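Local coordinates for protein Ulp1-like SUMO protease (Chaetomium thermophilum, PDB 6DG4) that probably cleaves SUMO from its conjugates as a cysteine protease of the peptidase C48 family, represented here by its catalytic domain, at residues Leu11-Ser16 with Arg232-Ala237; Thr90-Phe95 with Arg113-Arg118; Thr149-Asp154 with Val189-Pro194. All coordinates share one frame; numbering follows the deposited sequence.

Along the chain, contact 1 closes the outermost loop, joining the run before helix 17-27 to helix 228-241 near the other end; contacts 2 and 3 follow one another inside it. Contacts 2 and 3 both reach the five-stranded mixed sheet: 90-95 begins on strand 89-91, at one edge, while 149-154 holds strand 149-153, next to strand 187-188 at the other edge. Their centres lie about 20 Å apart. Contact 1 sits about 27 Å from contact 2, centre to centre, on the opposite side of the chain's middle, and about 24 Å from contact 3. Contact 1 thus joins the N-terminal run to helix 228-241, while the other two lie toward the two edges of the sheet of the Ulp1-type catalytic domain.

Contact 1 of 3, residues Leu11-Ser16 with Arg232-Ala237; sequences LITPLS and RQRIAA
Arg234 reaches from helix 228-241 to the backbone of Thr13 and meets it with a bent side chain. The turn at chi3 (59°) brings the guanidinium back so that NH1 donates to Thr13 O at 2.9 Å. That bond is far from straight (N-H...O 134°): NH1 stands above the carbonyl plane, and the oxygen is tilted out of the guanidinium plane. Thr13 OG1 lies over one face of the same group, 3.4 Å from NH1 but poorly angled for a bond. Arg234 NE donates at 2.9 Å to a water that in turn donates a hydrogen bond to Leu11 O. In this way the N-terminal run is laid across a late helix of the Ulp1 catalytic domain just before helix 17-27 begins, where Ser16 OG caps Trp19 N. A leucine in place of Arg234 would probably leave Thr13 O and the bridging water without their N-H donors. Leu15 spreads its two methyls over the helix: CD2 approaches Arg234 NH1 at 3.6 Å, and CD1 comes within 3.7 Å of Gln233 O. Farther along, Leu15 CD2 lies 4.3 Å from Ala237 CB, a methyl also touched by Trp19 and Val23.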
ATOM      1  N   LEU A  11      -5.676   2.316 -15.497  1.00 10.43           N
ATOM      2  CA  LEU A  11      -5.162   1.634 -14.312  1.00 10.16           C
ATOM      3  C   LEU A  11      -6.024   0.436 -13.930  1.00  9.97           C
ATOM      4  O   LEU A  11      -5.498  -0.633 -13.599  1.00 11.71           O
ATOM      5  CB  LEU A  11      -5.066   2.609 -13.137  1.00 11.29           C
ATOM      6  CG  LEU A  11      -4.558   2.006 -11.822  1.00 12.17           C
ATOM      7  CD1 LEU A  11      -3.112   1.547 -11.957  1.00 16.45           C
ATOM      8  CD2 LEU A  11      -4.708   2.991 -10.677  1.00 12.12           C
ATOM      9  N   ILE A  12      -7.344   0.604 -13.932  1.00  9.22           N
ATOM     10  CA  ILE A  12      -8.273  -0.420 -13.467  1.00  8.59           C
ATOM     11  C   ILE A  12      -9.094  -0.863 -14.664  1.00 10.11           C
ATOM     12  O   ILE A  12      -9.940  -0.106 -15.157  1.00 11.76           O
ATOM     13  CB  ILE A  12      -9.179   0.097 -12.343  1.00  8.90           C
ATOM     14  CG1 ILE A  12      -8.332   0.653 -11.199  1.00  9.38           C
ATOM     15  CG2 ILE A  12     -10.095  -1.011 -11.853  1.00  9.55           C
ATOM     16  CD1 ILE A  12      -9.140   1.311 -10.103  1.00 10.32           C
ATOM     17  N   THR A  13      -8.842  -2.084 -15.131  1.00  9.57           N
ATOM     18  CA  THR A  13      -9.428  -2.612 -16.351  1.00 10.04           C
ATOM     19  C   THR A  13     -10.081  -3.964 -16.097  1.00 10.09           C
ATOM     20  O   THR A  13      -9.686  -4.692 -15.184  1.00  9.90           O
ATOM     21  CB  THR A  13      -8.339  -2.787 -17.419  1.00 11.85           C
ATOM     22  OG1 THR A  13      -7.227  -3.488 -16.851  1.00 13.49           O
ATOM     23  CG2 THR A  13      -7.848  -1.455 -17.936  1.00 12.61           C
ATOM     24  N   PRO A  14     -11.070  -4.333 -16.903  1.00 10.78           N
ATOM     25  CA  PRO A  14     -11.750  -5.616 -16.691  1.00 10.82           C
ATOM     26  C   PRO A  14     -10.829  -6.808 -16.922  1.00  9.70           C
ATOM     27  O   PRO A  14      -9.928  -6.777 -17.762  1.00 11.13           O
ATOM     28  CB  PRO A  14     -12.891  -5.581 -17.719  1.00 12.77           C
ATOM     29  CG  PRO A  14     -12.458  -4.565 -18.741  1.00 15.19           C
ATOM     30  CD  PRO A  14     -11.673  -3.549 -17.993  1.00 12.96           C
ATOM     31  N   LEU A  15     -11.072  -7.874 -16.163  1.00 10.74           N
ATOM     32  CA  LEU A  15     -10.262  -9.078 -16.254  1.00 10.93           C
ATOM     33  C   LEU A  15     -10.693  -9.970 -17.414  1.00 10.48           C
ATOM     34  O   LEU A  15     -11.850  -9.953 -17.850  1.00 11.09           O
ATOM     35  CB  LEU A  15     -10.387  -9.889 -14.961  1.00 11.10           C
ATOM     36  CG  LEU A  15      -9.761  -9.279 -13.708  1.00 11.21           C
ATOM     37  CD1 LEU A  15     -10.276 -10.004 -12.479  1.00 14.10           C
ATOM     38  CD2 LEU A  15      -8.258  -9.356 -13.764  1.00 11.68           C
ATOM     39  N   SER A  16      -9.753 -10.776 -17.891  1.00 10.21           N
ATOM     40  CA  SER A  16     -10.067 -11.833 -18.834  1.00 10.70           C
ATOM     41  C   SER A  16     -11.043 -12.833 -18.218  1.00 11.78           C
ATOM     42  O   SER A  16     -11.217 -12.911 -16.997  1.00 11.45           O
ATOM     43  CB  SER A  16      -8.799 -12.600 -19.194  1.00 12.22           C
ATOM     44  OG  SER A  16      -8.409 -13.423 -18.109  1.00 12.62           O
ATOM     45  N   ARG A 232     -11.484  -4.551  -6.711  1.00  7.85           N
ATOM     46  CA  ARG A 232     -11.488  -5.661  -5.763  1.00  7.75           C
ATOM     47  C   ARG A 232     -11.203  -6.983  -6.465  1.00  8.09           C
ATOM     48  O   ARG A 232     -10.463  -7.823  -5.943  1.00  8.50           O
ATOM     49  CB  ARG A 232     -12.825  -5.730  -5.028  1.00  8.60           C
ATOM     50  CG  ARG A 232     -13.075  -4.553  -4.113  1.00  8.86           C
ATOM     51  CD  ARG A 232     -14.552  -4.457  -3.765  1.00  8.02           C
ATOM     52  NE  ARG A 232     -14.814  -3.311  -2.900  1.00  8.88           N
ATOM     53  CZ  ARG A 232     -14.781  -3.351  -1.573  1.00  8.17           C
ATOM     54  NH1 ARG A 232     -14.491  -4.481  -0.945  1.00  9.26           N
ATOM     55  NH2 ARG A 232     -15.011  -2.248  -0.873  1.00  9.77           N
ATOM     56  N   GLN A 233     -11.812  -7.196  -7.637  1.00  8.64           N
ATOM     57  CA  GLN A 233     -11.562  -8.416  -8.393  1.00  9.33           C
ATOM     58  C   GLN A 233     -10.114  -8.488  -8.850  1.00  8.25           C
ATOM     59  O   GLN A 233      -9.505  -9.565  -8.841  1.00  8.81           O
ATOM     60  CB  GLN A 233     -12.456  -8.472  -9.628  1.00 12.23           C
ATOM     61  CG  GLN A 233     -13.907  -8.597  -9.366  1.00 17.39           C
ATOM     62  CD  GLN A 233     -14.652  -8.816 -10.666  1.00 25.91           C
ATOM     63  OE1 GLN A 233     -15.258  -9.865 -10.897  1.00 33.09           O
ATOM     64  NE2 GLN A 233     -14.581  -7.833 -11.540  1.00 28.53           N
ATOM     65  N   ARG A 234      -9.556  -7.352  -9.278  1.00  8.30           N
ATOM     66  CA  ARG A 234      -8.171  -7.332  -9.731  1.00  7.98           C
ATOM     67  C   ARG A 234      -7.213  -7.614  -8.584  1.00  7.80           C
ATOM     68  O   ARG A 234      -6.237  -8.354  -8.753  1.00  8.63           O
ATOM     69  CB  ARG A 234      -7.858  -5.986 -10.381  1.00  7.77           C
ATOM     70  CG  ARG A 234      -8.672  -5.723 -11.653  1.00  9.81           C
ATOM     71  CD  ARG A 234      -8.218  -4.451 -12.380  1.00 10.35           C
ATOM     72  NE  ARG A 234      -6.813  -4.584 -12.737  1.00 12.80           N
ATOM     73  CZ  ARG A 234      -6.350  -5.317 -13.746  1.00 13.30           C
ATOM     74  NH1 ARG A 234      -7.168  -5.971 -14.565  1.00 11.92           N
ATOM     75  NH2 ARG A 234      -5.047  -5.405 -13.930  1.00 17.21           N
ATOM     76  N   ILE A 235      -7.471  -7.031  -7.408  1.00  8.10           N
ATOM     77  CA  ILE A 235      -6.650  -7.322  -6.237  1.00  7.32           C
ATOM     78  C   ILE A 235      -6.716  -8.804  -5.910  1.00  8.04           C
ATOM     79  O   ILE A 235      -5.697  -9.439  -5.610  1.00  8.26           O
ATOM     80  CB  ILE A 235      -7.094  -6.454  -5.046  1.00  8.05           C
ATOM     81  CG1 ILE A 235      -6.759  -4.981  -5.299  1.00  8.78           C
ATOM     82  CG2 ILE A 235      -6.436  -6.933  -3.744  1.00  8.94           C
ATOM     83  CD1 ILE A 235      -7.533  -4.037  -4.394  1.00 10.56           C
ATOM     84  N   ALA A 236      -7.918  -9.384  -5.964  1.00  7.70           N
ATOM     85  CA  ALA A 236      -8.066 -10.812  -5.709  1.00  8.26           C
ATOM     86  C   ALA A 236      -7.224 -11.629  -6.682  1.00  8.26           C
ATOM     87  O   ALA A 236      -6.528 -12.570  -6.283  1.00  8.89           O
ATOM     88  CB  ALA A 236      -9.538 -11.212  -5.813  1.00  9.24           C
ATOM     89  N   ALA A 237      -7.278 -11.282  -7.972  1.00  7.48           N
ATOM     90  CA  ALA A 237      -6.486 -11.993  -8.969  1.00  7.42           C
ATOM     91  C   ALA A 237      -4.992 -11.878  -8.685  1.00  7.40           C
ATOM     92  O   ALA A 237      -4.251 -12.862  -8.811  1.00  8.28           O
ATOM     93  CB  ALA A 237      -6.811 -11.466 -10.368  1.00  8.43           C
TER
HETATM   94  O   HOH W   1      -5.555  -2.469 -11.180  1.00 31.62           O
HETATM   95  O   HOH W   2      -3.074  -2.904 -12.863  1.00 36.37           O

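Contact 2 of 3, residues Thr90-Phe95 with Arg113-Arg118; sequences TAFTSF and RRANVR. With SO4 (sulfate ion), chain B.
Thr90 OG1 donates a 2.7 Å hydrogen bond to Ala115 O, linking strand 89-91, at one edge of the mixed sheet, to the end of helix 109-114. That helix closes in a Schellman motif, with Asn116 at positive phi (60°) and bonded back into the last turn. Thr90 OG1 is anti to its own nitrogen (chi1 -171°), which sends the hydroxyl across to a lone pair of Ala115 O, in the carbonyl plane. The packing is tight around the aromatic ring of Phe92. Ala115 CB sits over one face, 3.8 Å from the Phe92 ring centroid and 23° off the normal, a CH-pi contact. Val117 CG2 touches both Thr90 CG2, at 3.7 Å, and Phe92 CZ, at 3.9 Å. Leu112, Ile128 and Ile130 also touch Phe92, and the Phe96 ring meets it, so this part is buried and apolar.

Toward the surface, water and charge take over. A water donates to Thr90 OG1 at 3.3 Å and accepts only weakly from Asn116 ND2. Arg118 NH1 holds the other end of that amide, bonding a lone pair of Asn116 OD1 at 3.0 Å; OD1 lies in the guanidinium plane of Arg118, and NH1 in the plane of the amide carbonyl. Outermost, Arg113 and Arg114 share a sulfate, probably picked up from the crystallisation solution. Arg113 grips it with two nearly straight bonds, NE to O1 and NH2 to O3, while the extended Arg114 reaches sulfate O2 with NH1 at 3.1 Å.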
ATOM      1  N   THR A  90       9.485  -0.079   0.430  1.00  9.22           N
ATOM      2  CA  THR A  90       9.249  -0.983   1.542  1.00  9.85           C
ATOM      3  C   THR A  90       7.908  -0.667   2.183  1.00  9.91           C
ATOM      4  O   THR A  90       7.365   0.429   2.047  1.00 11.50           O
ATOM      5  CB  THR A  90      10.406  -0.969   2.547  1.00 10.92           C
ATOM      6  OG1 THR A  90      10.199  -2.025   3.492  1.00 13.11           O
ATOM      7  CG2 THR A  90      10.494   0.358   3.270  1.00 12.69           C
ATOM      8  N   ALA A  91       7.367  -1.667   2.868  1.00 11.42           N
ATOM      9  CA  ALA A  91       6.028  -1.580   3.414  1.00 11.70           C
ATOM     10  C   ALA A  91       6.027  -2.123   4.829  1.00 11.21           C
ATOM     11  O   ALA A  91       6.832  -2.988   5.186  1.00 12.59           O
ATOM     12  CB  ALA A  91       5.034  -2.393   2.584  1.00 14.34           C
ATOM     13  N   PHE A  92       5.085  -1.626   5.615  1.00  9.97           N
ATOM     14  CA  PHE A  92       4.891  -2.060   6.985  1.00  9.95           C
ATOM     15  C   PHE A  92       3.592  -2.840   7.119  1.00 10.16           C
ATOM     16  O   PHE A  92       2.674  -2.729   6.298  1.00 10.69           O
ATOM     17  CB  PHE A  92       4.889  -0.856   7.922  1.00 11.63           C
ATOM     18  CG  PHE A  92       6.249  -0.286   8.154  1.00 12.86           C
ATOM     19  CD1 PHE A  92       6.792   0.621   7.270  1.00 16.67           C
ATOM     20  CD2 PHE A  92       7.002  -0.683   9.242  1.00 13.23           C
ATOM     21  CE1 PHE A  92       8.054   1.141   7.478  1.00 16.96           C
ATOM     22  CE2 PHE A  92       8.260  -0.163   9.453  1.00 14.54           C
ATOM     23  CZ  PHE A  92       8.783   0.748   8.565  1.00 15.82           C
ATOM     24  N   THR A  93       3.545  -3.655   8.171  1.00 10.64           N
ATOM     25  CA  THR A  93       2.364  -4.432   8.481  1.00 10.45           C
ATOM     26  C   THR A  93       1.367  -3.590   9.275  1.00 11.44           C
ATOM     27  O   THR A  93       1.621  -2.437   9.639  1.00 11.61           O
ATOM     28  CB  THR A  93       2.727  -5.671   9.301  1.00 12.08           C
ATOM     29  OG1 THR A  93       3.077  -5.271  10.635  1.00 13.43           O
ATOM     30  CG2 THR A  93       3.884  -6.437   8.647  1.00 14.02           C
ATOM     31  N   SER A  94       0.224  -4.207   9.580  1.00 12.05           N
ATOM     32  CA  SER A  94      -0.815  -3.554  10.363  1.00 12.35           C
ATOM     33  C   SER A  94      -0.404  -3.339  11.812  1.00 12.02           C
ATOM     34  O   SER A  94      -1.107  -2.630  12.541  1.00 14.23           O
ATOM     35  CB  SER A  94      -2.107  -4.376  10.305  1.00 14.68           C
ATOM     36  OG  SER A  94      -2.026  -5.552  11.096  1.00 17.64           O
ATOM     37  N   PHE A  95       0.704  -3.931  12.247  1.00 11.41           N
ATOM     38  CA  PHE A  95       1.168  -3.741  13.612  1.00 10.71           C
ATOM     39  C   PHE A  95       1.978  -2.469  13.779  1.00  9.46           C
ATOM     40  O   PHE A  95       2.187  -2.034  14.915  1.00 10.31           O
ATOM     41  CB  PHE A  95       1.992  -4.953  14.049  1.00 12.16           C
ATOM     42  CG  PHE A  95       1.179  -6.213  14.170  1.00 15.96           C
ATOM     43  CD1 PHE A  95       0.528  -6.509  15.350  1.00 19.62           C
ATOM     44  CD2 PHE A  95       1.036  -7.078  13.098  1.00 17.00           C
ATOM     45  CE1 PHE A  95      -0.232  -7.654  15.470  1.00 22.31           C
ATOM     46  CE2 PHE A  95       0.274  -8.227  13.212  1.00 20.87           C
ATOM     47  CZ  PHE A  95      -0.362  -8.511  14.398  1.00 22.95           C
ATOM     48  N   ARG A 113      13.561  -2.562  11.546  1.00 14.98           N
ATOM     49  CA  ARG A 113      14.575  -3.462  11.005  1.00 16.14           C
ATOM     50  C   ARG A 113      13.960  -4.509  10.085  1.00 16.59           C
ATOM     51  O   ARG A 113      14.541  -4.845   9.045  1.00 14.93           O
ATOM     52  CB  ARG A 113      15.363  -4.102  12.149  1.00 19.25           C
ATOM     53  CG  ARG A 113      16.283  -3.121  12.855  1.00 22.14           C
ATOM     54  CD  ARG A 113      17.208  -3.795  13.856  1.00 26.18           C
ATOM     55  NE  ARG A 113      16.505  -4.421  14.977  1.00 29.21           N
ATOM     56  CZ  ARG A 113      16.150  -3.792  16.096  1.00 30.90           C
ATOM     57  NH1 ARG A 113      16.409  -2.500  16.253  1.00 32.88           N
ATOM     58  NH2 ARG A 113      15.526  -4.456  17.060  1.00 30.50           N
ATOM     59  N   ARG A 114      12.778  -5.027  10.435  1.00 14.65           N
ATOM     60  CA  ARG A 114      12.136  -6.036   9.597  1.00 14.70           C
ATOM     61  C   ARG A 114      11.713  -5.460   8.254  1.00 14.02           C
ATOM     62  O   ARG A 114      11.663  -6.187   7.254  1.00 17.02           O
ATOM     63  CB  ARG A 114      10.939  -6.643  10.329  1.00 17.94           C
ATOM     64  CG  ARG A 114      11.287  -7.899  11.124  1.00 36.07           C
ATOM     65  CD  ARG A 114      10.216  -8.254  12.150  1.00 45.88           C
ATOM     66  NE  ARG A 114      10.401  -9.592  12.714  1.00119.46           N
ATOM     67  CZ  ARG A 114      11.397  -9.941  13.526  1.00 89.01           C
ATOM     68  NH1 ARG A 114      12.324  -9.059  13.872  1.00 90.84           N
ATOM     69  NH2 ARG A 114      11.471 -11.182  13.988  1.00 84.27           N
ATOM     70  N   ALA A 115      11.406  -4.166   8.211  1.00 12.68           N
ATOM     71  CA  ALA A 115      11.107  -3.460   6.972  1.00 12.45           C
ATOM     72  C   ALA A 115      12.358  -2.946   6.268  1.00 11.64           C
ATOM     73  O   ALA A 115      12.243  -2.292   5.225  1.00 11.80           O
ATOM     74  CB  ALA A 115      10.162  -2.287   7.250  1.00 11.33           C
ATOM     75  N   ASN A 116      13.541  -3.224   6.815  1.00 11.95           N
ATOM     76  CA  ASN A 116      14.806  -2.782   6.228  1.00 12.86           C
ATOM     77  C   ASN A 116      14.882  -1.263   6.130  1.00 13.04           C
ATOM     78  O   ASN A 116      15.409  -0.706   5.166  1.00 14.01           O
ATOM     79  CB  ASN A 116      15.071  -3.477   4.899  1.00 14.53           C
ATOM     80  CG  ASN A 116      15.331  -4.947   5.088  1.00 17.57           C
ATOM     81  OD1 ASN A 116      16.239  -5.329   5.825  1.00 18.96           O
ATOM     82  ND2 ASN A 116      14.513  -5.782   4.469  1.00 20.43           N
ATOM     83  N   VAL A 117      14.378  -0.598   7.163  1.00 12.19           N
ATOM     84  CA  VAL A 117      14.449   0.850   7.299  1.00 12.81           C
ATOM     85  C   VAL A 117      15.476   1.131   8.389  1.00 13.81           C
ATOM     86  O   VAL A 117      15.172   1.054   9.586  1.00 15.88           O
ATOM     87  CB  VAL A 117      13.082   1.451   7.636  1.00 12.94           C
ATOM     88  CG1 VAL A 117      13.186   2.943   7.835  1.00 15.19           C
ATOM     89  CG2 VAL A 117      12.077   1.128   6.537  1.00 13.10           C
ATOM     90  N   ARG A 118      16.697   1.453   7.974  1.00 12.58           N
ATOM     91  CA  ARG A 118      17.795   1.733   8.885  1.00 12.37           C
ATOM     92  C   ARG A 118      18.415   3.077   8.530  1.00 12.14           C
ATOM     93  O   ARG A 118      18.255   3.585   7.420  1.00 13.54           O
ATOM     94  CB  ARG A 118      18.862   0.635   8.811  1.00 15.40           C
ATOM     95  CG  ARG A 118      18.376  -0.717   9.317  1.00 17.63           C
ATOM     96  CD  ARG A 118      19.423  -1.789   9.085  1.00 18.13           C
ATOM     97  NE  ARG A 118      19.059  -3.069   9.689  1.00 22.62           N
ATOM     98  CZ  ARG A 118      18.303  -3.999   9.109  1.00 26.79           C
ATOM     99  NH1 ARG A 118      17.806  -3.812   7.893  1.00 27.83           N
ATOM    100  NH2 ARG A 118      18.041  -5.127   9.755  1.00 30.13           N
TER
HETATM  101  S   SO4 B 301      15.647  -8.214  16.061  1.00125.69           S
HETATM  102  O1  SO4 B 301      15.588  -7.267  14.950  1.00 58.20           O
HETATM  103  O2  SO4 B 301      14.714  -9.313  15.821  1.00 63.93           O
HETATM  104  O3  SO4 B 301      15.285  -7.530  17.299  1.00 55.93           O
HETATM  105  O4  SO4 B 301      17.004  -8.742  16.176  1.00 92.80           O
HETATM  106  O   HOH W   3      11.920  -4.633   2.558  1.00 31.24           O

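Contact 3 of 3, residues Thr149-Asp154 with Val189-Pro194; sequences TVSHLD and VDFQAP
The Phe191 ring meets Ser151 at its edge, where Ser151 OG lies near the ring plane, 3.2 Å from Phe191 CE2. Over one face of the ring sits Val189 CG1, from its own segment, offset toward the rim; Leu153 CD1 comes in obliquely, 4.3 Å from Phe191 CD2. The hydroxyl beside that edge has its own task: with OG anti to the carbonyl carbon (chi1 -56°), Ser151 donates to Val189 O at 2.7 Å, tilted 22° from the carbonyl plane. Val189 is also held by its backbone, its N donating to Val150 O at 2.9 Å, while Val189 CG2 packs on Thr149 CG2 at 3.7 Å.

Past this point the backbones draw apart and waters fill in. One accepts from His152 N at 2.8 Å and lies within bonding range of Val189 O and Asp190 OD1; another accepts from Phe191 N at 2.9 Å and approaches His152 O. Asp190 is further fixed by a salt bridge to Lys166 and by Gly161 N, and the His152 imidazole by Thr139 and Ser162. The contact thus prolongs, through water, the parallel pairing of strands 149-153 and 187-188, which a beta-alpha-beta crossover joins through helix 163-177. Just beyond strand 149-153, Asp154 OD1 bonds His137 NE2, consistent with the Asp-His pair of the Cys-His-Asp catalytic triad in C48 proteases.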
ATOM      1  N   THR A 149      10.129  14.075   1.820  1.00  9.87           N
ATOM      2  CA  THR A 149       8.735  14.391   2.088  1.00  9.41           C
ATOM      3  C   THR A 149       8.052  13.293   2.887  1.00  9.08           C
ATOM      4  O   THR A 149       8.419  12.114   2.822  1.00  9.68           O
ATOM      5  CB  THR A 149       7.916  14.654   0.809  1.00 10.08           C
ATOM      6  OG1 THR A 149       7.853  13.469   0.003  1.00 11.18           O
ATOM      7  CG2 THR A 149       8.525  15.797   0.020  1.00 11.34           C
ATOM      8  N   VAL A 150       7.038  13.711   3.636  1.00  9.32           N
ATOM      9  CA  VAL A 150       6.073  12.801   4.231  1.00  9.48           C
ATOM     10  C   VAL A 150       4.694  13.201   3.731  1.00 10.09           C
ATOM     11  O   VAL A 150       4.423  14.381   3.478  1.00 11.35           O
ATOM     12  CB  VAL A 150       6.109  12.803   5.775  1.00 11.23           C
ATOM     13  CG1 VAL A 150       7.524  12.511   6.285  1.00 11.60           C
ATOM     14  CG2 VAL A 150       5.591  14.126   6.334  1.00 13.38           C
ATOM     15  N   SER A 151       3.813  12.210   3.612  1.00 10.31           N
ATOM     16  CA  SER A 151       2.464  12.446   3.133  1.00 10.35           C
ATOM     17  C   SER A 151       1.501  11.498   3.828  1.00 10.08           C
ATOM     18  O   SER A 151       1.868  10.391   4.233  1.00 10.09           O
ATOM     19  CB  SER A 151       2.333  12.223   1.620  1.00 10.42           C
ATOM     20  OG  SER A 151       3.245  13.024   0.889  1.00 11.54           O
ATOM     21  N   HIS A 152       0.256  11.940   3.933  1.00 10.22           N
ATOM     22  CA  HIS A 152      -0.837  11.116   4.426  1.00 10.02           C
ATOM     23  C   HIS A 152      -1.975  11.249   3.430  1.00  9.97           C
ATOM     24  O   HIS A 152      -2.501  12.350   3.235  1.00 11.84           O
ATOM     25  CB  HIS A 152      -1.266  11.589   5.814  1.00 10.71           C
ATOM     26  CG  HIS A 152      -2.398  10.803   6.393  1.00 10.31           C
ATOM     27  ND1 HIS A 152      -3.457  11.398   7.043  1.00 11.34           N
ATOM     28  CD2 HIS A 152      -2.646   9.473   6.409  1.00 10.84           C
ATOM     29  CE1 HIS A 152      -4.300  10.466   7.449  1.00 10.82           C
ATOM     30  NE2 HIS A 152      -3.834   9.290   7.072  1.00 11.22           N
ATOM     31  N   LEU A 153      -2.342  10.137   2.791  1.00  9.88           N
ATOM     32  CA  LEU A 153      -3.386  10.128   1.771  1.00 10.33           C
ATOM     33  C   LEU A 153      -4.645   9.535   2.389  1.00  9.79           C
ATOM     34  O   LEU A 153      -4.703   8.333   2.674  1.00 10.55           O
ATOM     35  CB  LEU A 153      -2.968   9.339   0.533  1.00 10.58           C
ATOM     36  CG  LEU A 153      -1.960  10.038  -0.380  1.00 13.29           C
ATOM     37  CD1 LEU A 153      -0.554   9.984   0.197  1.00 16.76           C
ATOM     38  CD2 LEU A 153      -1.988   9.450  -1.782  1.00 15.22           C
ATOM     39  N   ASP A 154      -5.639  10.385   2.610  1.00 11.33           N
ATOM     40  CA  ASP A 154      -6.923   9.987   3.172  1.00 11.63           C
ATOM     41  C   ASP A 154      -7.974  10.215   2.093  1.00 11.03           C
ATOM     42  O   ASP A 154      -8.239  11.360   1.715  1.00 12.24           O
ATOM     43  CB  ASP A 154      -7.221  10.829   4.406  1.00 11.96           C
ATOM     44  CG  ASP A 154      -8.465  10.382   5.132  1.00 11.69           C
ATOM     45  OD1 ASP A 154      -9.290   9.662   4.525  1.00 12.30           O
ATOM     46  OD2 ASP A 154      -8.620  10.766   6.311  1.00 16.01           O
ATOM     47  N   VAL A 189       3.735  16.944   2.354  1.00 13.94           N
ATOM     48  CA  VAL A 189       3.156  17.276   1.059  1.00 15.24           C
ATOM     49  C   VAL A 189       1.840  16.526   0.924  1.00 12.63           C
ATOM     50  O   VAL A 189       1.783  15.316   1.167  1.00 13.43           O
ATOM     51  CB  VAL A 189       4.097  16.891  -0.098  1.00 19.95           C
ATOM     52  CG1 VAL A 189       3.393  17.040  -1.444  1.00 22.73           C
ATOM     53  CG2 VAL A 189       5.371  17.730  -0.049  1.00 21.72           C
ATOM     54  N   ASP A 190       0.789  17.244   0.538  1.00 12.65           N
ATOM     55  CA  ASP A 190      -0.488  16.629   0.223  1.00 13.35           C
ATOM     56  C   ASP A 190      -0.559  16.318  -1.266  1.00 14.69           C
ATOM     57  O   ASP A 190      -0.090  17.098  -2.104  1.00 17.24           O
ATOM     58  CB  ASP A 190      -1.651  17.555   0.581  1.00 15.22           C
ATOM     59  CG  ASP A 190      -1.947  17.592   2.068  1.00 17.69           C
ATOM     60  OD1 ASP A 190      -1.882  16.549   2.749  1.00 17.65           O
ATOM     61  OD2 ASP A 190      -2.272  18.685   2.558  1.00 24.41           O
ATOM     62  N   PHE A 191      -1.141  15.170  -1.585  1.00 13.10           N
ATOM     63  CA  PHE A 191      -1.440  14.783  -2.952  1.00 14.35           C
ATOM     64  C   PHE A 191      -2.948  14.695  -3.125  1.00 13.52           C
ATOM     65  O   PHE A 191      -3.646  14.145  -2.269  1.00 16.21           O
ATOM     66  CB  PHE A 191      -0.829  13.418  -3.291  1.00 16.10           C
ATOM     67  CG  PHE A 191       0.666  13.426  -3.330  1.00 18.14           C
ATOM     68  CD1 PHE A 191       1.332  13.892  -4.445  1.00 21.43           C
ATOM     69  CD2 PHE A 191       1.405  12.970  -2.254  1.00 19.20           C
ATOM     70  CE1 PHE A 191       2.707  13.911  -4.490  1.00 23.05           C
ATOM     71  CE2 PHE A 191       2.788  12.988  -2.291  1.00 21.03           C
ATOM     72  CZ  PHE A 191       3.439  13.463  -3.409  1.00 21.69           C
ATOM     73  N   GLN A 192      -3.449  15.237  -4.227  1.00 13.74           N
ATOM     74  CA  GLN A 192      -4.840  15.009  -4.581  1.00 12.39           C
ATOM     75  C   GLN A 192      -5.027  13.544  -4.946  1.00 11.64           C
ATOM     76  O   GLN A 192      -4.162  12.927  -5.573  1.00 12.69           O
ATOM     77  CB  GLN A 192      -5.238  15.873  -5.774  1.00 15.40           C
ATOM     78  CG  GLN A 192      -6.715  15.775  -6.144  1.00 19.06           C
ATOM     79  CD  GLN A 192      -7.055  16.355  -7.526  1.00 21.07           C
ATOM     80  OE1 GLN A 192      -6.308  17.166  -8.105  1.00 23.66           O
ATOM     81  NE2 GLN A 192      -8.201  15.931  -8.058  1.00 17.82           N
ATOM     82  N   ALA A 193      -6.159  12.986  -4.548  1.00 11.62           N
ATOM     83  CA  ALA A 193      -6.474  11.606  -4.878  1.00 10.91           C
ATOM     84  C   ALA A 193      -7.982  11.480  -4.984  1.00  9.94           C
ATOM     85  O   ALA A 193      -8.716  12.360  -4.517  1.00 11.57           O
ATOM     86  CB  ALA A 193      -5.916  10.641  -3.823  1.00 11.76           C
ATOM     87  N   PRO A 194      -8.477  10.422  -5.622  1.00 10.60           N
ATOM     88  CA  PRO A 194      -9.927  10.280  -5.774  1.00 10.29           C
ATOM     89  C   PRO A 194     -10.642  10.295  -4.433  1.00  9.74           C
ATOM     90  O   PRO A 194     -10.146   9.781  -3.430  1.00 10.97           O
ATOM     91  CB  PRO A 194     -10.068   8.928  -6.481  1.00 10.70           C
ATOM     92  CG  PRO A 194      -8.812   8.838  -7.299  1.00 11.19           C
ATOM     93  CD  PRO A 194      -7.748   9.404  -6.406  1.00 10.03           C
TER
HETATM   94  O   HOH W   4      -0.019  14.631   3.137  1.00 14.21           O
HETATM   95  O   HOH W   5      -1.938  13.576   0.644  1.00 16.19           O